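Non-catalytic protein 1 (Piromyces equi, PDB 1WCU) probably binds plant cell-wall polysaccharides through a beta-sandwich carbohydrate-binding module of family 29, without itself cleaving them. Local coordinates at residues L66-E71 against I129-I134. Sequence-based numbering, arbitrary orientation. Where two conformers were deposited one is given.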
ATOM      1  N   LEU A  66       2.321  -0.261   6.612  1.00  7.27           N
ATOM      2  CA  LEU A  66       3.448   0.410   5.946  1.00  7.55           C
ATOM      3  C   LEU A  66       3.895   1.612   6.752  1.00  7.65           C
ATOM      4  O   LEU A  66       3.176   2.068   7.664  1.00  7.54           O
ATOM      5  CB  LEU A  66       3.097   0.824   4.509  1.00  7.73           C
ATOM      6  CG  LEU A  66       2.249   2.082   4.311  1.00  9.81           C
ATOM      7  CD1 LEU A  66       2.248   2.488   2.834  1.00 10.59           C
ATOM      8  CD2 LEU A  66       0.848   1.876   4.794  1.00 12.44           C
ATOM      9  N   GLN A  67       5.073   2.108   6.404  1.00  7.03           N
ATOM     10  CA  GLN A  67       5.573   3.382   6.921  1.00  8.24           C
ATOM     11  C   GLN A  67       5.571   4.425   5.801  1.00  7.71           C
ATOM     12  O   GLN A  67       5.935   4.126   4.658  1.00  8.04           O
ATOM     13  CB  GLN A  67       6.979   3.223   7.502  1.00  8.64           C
ATOM     14  CG  GLN A  67       7.039   2.229   8.650  1.00  9.77           C
ATOM     15  CD  GLN A  67       8.401   2.098   9.297  1.00 12.16           C
ATOM     16  OE1 GLN A  67       8.618   1.180  10.109  1.00 18.68           O
ATOM     17  NE2 GLN A  67       9.327   2.967   8.932  1.00 14.27           N
ATOM     18  N   VAL A  68       5.164   5.644   6.154  1.00  7.55           N
ATOM     19  CA  VAL A  68       5.090   6.751   5.195  1.00  7.90           C
ATOM     20  C   VAL A  68       5.779   7.985   5.772  1.00  7.95           C
ATOM     21  O   VAL A  68       5.641   8.272   6.968  1.00  8.51           O
ATOM     22  CB  VAL A  68       3.637   7.127   4.873  1.00  8.30           C
ATOM     23  CG1 VAL A  68       3.591   8.183   3.767  1.00  8.62           C
ATOM     24  CG2 VAL A  68       2.853   5.894   4.460  1.00  9.25           C
ATOM     25  N   LYS A  69       6.507   8.711   4.912  1.00  7.84           N
ATOM     26  CA  LYS A  69       7.080  10.027   5.205  1.00  8.51           C
ATOM     27  C   LYS A  69       6.685  10.909   4.045  1.00  7.73           C
ATOM     28  O   LYS A  69       6.947  10.568   2.896  1.00  7.93           O
ATOM     29  CB  LYS A  69       8.609   9.937   5.310  1.00  8.89           C
ATOM     30  CG  LYS A  69       9.286  11.291   5.462  1.00  9.23           C
ATOM     31  CD  LYS A  69      10.795  11.155   5.590  1.00 11.21           C
ATOM     32  CE  LYS A  69      11.460  10.794   4.320  1.00 14.93           C
ATOM     33  NZ  LYS A  69      12.958  10.784   4.495  1.00 18.45           N
ATOM     34  N   THR A  70       6.052  12.044   4.321  1.00  7.89           N
ATOM     35  CA  THR A  70       5.575  12.923   3.251  1.00  8.07           C
ATOM     36  C   THR A  70       5.084  14.260   3.778  1.00  8.08           C
ATOM     37  O   THR A  70       4.667  14.362   4.934  1.00  8.16           O
ATOM     38  CB  THR A  70       4.409  12.239   2.454  1.00  8.08           C
ATOM     39  OG1 THR A  70       4.079  13.030   1.301  1.00  7.83           O
ATOM     40  CG2 THR A  70       3.176  12.056   3.304  1.00  7.68           C
ATOM     41  N   GLU A  71       5.090  15.263   2.897  1.00  8.98           N
ATOM     42  CA  GLU A  71       4.477  16.561   3.171  1.00  9.92           C
ATOM     43  C   GLU A  71       3.034  16.685   2.666  1.00 10.15           C
ATOM     44  O   GLU A  71       2.372  17.695   2.903  1.00 11.70           O
ATOM     45  CB  GLU A  71       5.337  17.680   2.582  1.00 10.47           C
ATOM     46  CG  GLU A  71       6.684  17.863   3.252  0.50 11.04           C
ATOM     47  CD  GLU A  71       7.408  19.069   2.692  0.50 12.58           C
ATOM     48  OE1 GLU A  71       7.064  20.202   3.090  0.50 16.88           O
ATOM     49  OE2 GLU A  71       8.287  18.880   1.826  0.50 15.16           O
ATOM     50  N   ILE A 129       5.650  11.000  -1.936  1.00  7.62           N
ATOM     51  CA  ILE A 129       5.190  10.210  -0.804  1.00  7.38           C
ATOM     52  C   ILE A 129       6.172   9.053  -0.675  1.00  7.38           C
ATOM     53  O   ILE A 129       6.216   8.183  -1.556  1.00  7.27           O
ATOM     54  CB  ILE A 129       3.744   9.709  -1.040  1.00  7.07           C
ATOM     55  CG1 ILE A 129       2.790  10.906  -1.183  1.00  7.68           C
ATOM     56  CG2 ILE A 129       3.299   8.794   0.101  1.00  7.64           C
ATOM     57  CD1 ILE A 129       1.516  10.570  -1.889  1.00  8.02           C
ATOM     58  N   TYR A 130       6.982   9.074   0.382  1.00  7.13           N
ATOM     59  CA  TYR A 130       8.034   8.082   0.607  1.00  7.34           C
ATOM     60  C   TYR A 130       7.528   6.954   1.490  1.00  7.71           C
ATOM     61  O   TYR A 130       6.912   7.193   2.535  1.00  7.83           O
ATOM     62  CB  TYR A 130       9.262   8.730   1.286  1.00  8.40           C
ATOM     63  CG  TYR A 130       9.867   9.886   0.513  1.00  8.54           C
ATOM     64  CD1 TYR A 130       9.424  11.178   0.716  1.00  7.52           C
ATOM     65  CD2 TYR A 130      10.895   9.679  -0.403  1.00  9.69           C
ATOM     66  CE1 TYR A 130       9.967  12.246   0.022  1.00  9.84           C
ATOM     67  CE2 TYR A 130      11.445  10.739  -1.121  1.00 10.54           C
ATOM     68  CZ  TYR A 130      10.986  12.020  -0.891  1.00 10.44           C
ATOM     69  OH  TYR A 130      11.529  13.086  -1.613  1.00 12.85           O
ATOM     70  N   MET A 131       7.782   5.715   1.065  1.00  7.07           N
ATOM     71  CA  MET A 131       7.234   4.550   1.765  1.00  7.45           C
ATOM     72  C   MET A 131       8.313   3.506   2.033  1.00  7.43           C
ATOM     73  O   MET A 131       9.224   3.323   1.229  1.00  7.12           O
ATOM     74  CB  MET A 131       6.103   3.915   0.938  1.00  7.24           C
ATOM     75  CG  MET A 131       4.886   4.810   0.875  1.00  8.05           C
ATOM     76  SD  MET A 131       3.703   4.328  -0.380  1.00  9.56           S
ATOM     77  CE  MET A 131       4.347   5.228  -1.765  1.00 12.55           C
ATOM     78  N   ARG A 132       8.166   2.798   3.152  1.00  7.12           N
ATOM     79  CA  ARG A 132       9.011   1.655   3.475  1.00  7.61           C
ATOM     80  C   ARG A 132       8.176   0.567   4.134  1.00  7.94           C
ATOM     81  O   ARG A 132       7.126   0.847   4.707  1.00  7.51           O
ATOM     82  CB  ARG A 132      10.141   2.050   4.443  1.00  7.90           C
ATOM     83  CG  ARG A 132      11.206   2.929   3.830  1.00  8.32           C
ATOM     84  CD  ARG A 132      12.212   3.406   4.879  1.00  9.66           C
ATOM     85  NE  ARG A 132      13.242   4.243   4.270  1.00  9.52           N
ATOM     86  CZ  ARG A 132      14.091   5.020   4.939  1.00 10.47           C
ATOM     87  NH1 ARG A 132      14.063   5.054   6.259  1.00 14.21           N
ATOM     88  NH2 ARG A 132      14.943   5.783   4.278  1.00 11.96           N
ATOM     89  N   TYR A 133       8.667  -0.665   4.078  1.00  7.51           N
ATOM     90  CA  TYR A 133       8.093  -1.783   4.841  1.00  8.56           C
ATOM     91  C   TYR A 133       6.591  -1.957   4.580  1.00  8.03           C
ATOM     92  O   TYR A 133       5.786  -1.986   5.504  1.00  8.30           O
ATOM     93  CB  TYR A 133       8.397  -1.661   6.350  1.00 10.38           C
ATOM     94  CG  TYR A 133       9.824  -1.282   6.686  1.00 12.46           C
ATOM     95  CD1 TYR A 133      10.888  -2.114   6.392  1.00 14.59           C
ATOM     96  CD2 TYR A 133      10.085  -0.065   7.275  1.00 14.74           C
ATOM     97  CE1 TYR A 133      12.228  -1.711   6.709  1.00 13.25           C
ATOM     98  CE2 TYR A 133      11.361   0.336   7.587  1.00 16.37           C
ATOM     99  CZ  TYR A 133      12.421  -0.471   7.307  1.00 13.46           C
ATOM    100  OH  TYR A 133      13.681   0.000   7.645  1.00 18.34           O
ATOM    101  N   ILE A 134       6.247  -2.098   3.311  1.00  8.13           N
ATOM    102  CA  ILE A 134       4.885  -2.380   2.900  1.00  8.02           C
ATOM    103  C   ILE A 134       4.668  -3.881   3.054  1.00  8.60           C
ATOM    104  O   ILE A 134       5.282  -4.682   2.347  1.00  8.92           O
ATOM    105  CB  ILE A 134       4.616  -1.949   1.443  1.00  7.95           C
ATOM    106  CG1 ILE A 134       4.907  -0.450   1.271  1.00  7.46           C
ATOM    107  CG2 ILE A 134       3.160  -2.273   1.088  1.00  8.26           C
ATOM    108  CD1 ILE A 134       4.840   0.013  -0.181  1.00  9.45           C
TER
HETATM  109  O   HOH W   1      12.280   3.598   8.395  0.50 18.12           O
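Q67 pairs with R132 and K69 with Y130 where strands 62-70 and 129-137 run antiparallel in one sheet of the beta-sandwich of this module. Four backbone bonds join them: Q67 N to R132 O (2.9 Å) and R132 N back to Q67 O, then K69 N to Y130 O (2.8 Å) and Y130 N back to K69 O. Between these hydrogen-bonded pairs sits the non-hydrogen-bonded pair V68–M131, where M131 CA lies 3.2 Å from Q67 O. Y133 takes a left-handed backbone conformation (phi 54°), and the register slips there, so that I134 rather than Y133 lies nearest L66.

The apolar packing is on the face carrying V68, T70, I129 and M131. V68 CG1 lies beside I129 CG2 at 3.7 Å, and F95 of strand 90-98, in the other sheet, packs on both residues. Near the other end, L66 CD1 reaches M131 SD at 4.0 Å.

On the opposite face, Q67 extends with CG anti to its carbonyl carbon (chi1 -60°), which brings its amide to the edge of the Y133 ring; CD is 3.4 Å from Y133 CD2, with the planes 64° apart. Y65 OH hydrogen-bonds Q67 OE1. Replacing Q67 by an alanine would take the amide from beside the Y133 edge and would probably leave Y65 OH without this partner. K69 bends over Y130, but NZ stays too far from the ring for more than a weak cation-pi attraction; its firm partner is D33, by a salt bridge. R132 leads away from the pair, its NE bonded to N34 O, while a water in its guanidinium plane accepts from NH1 at 3.1 Å and, weakly, from Q67 NE2.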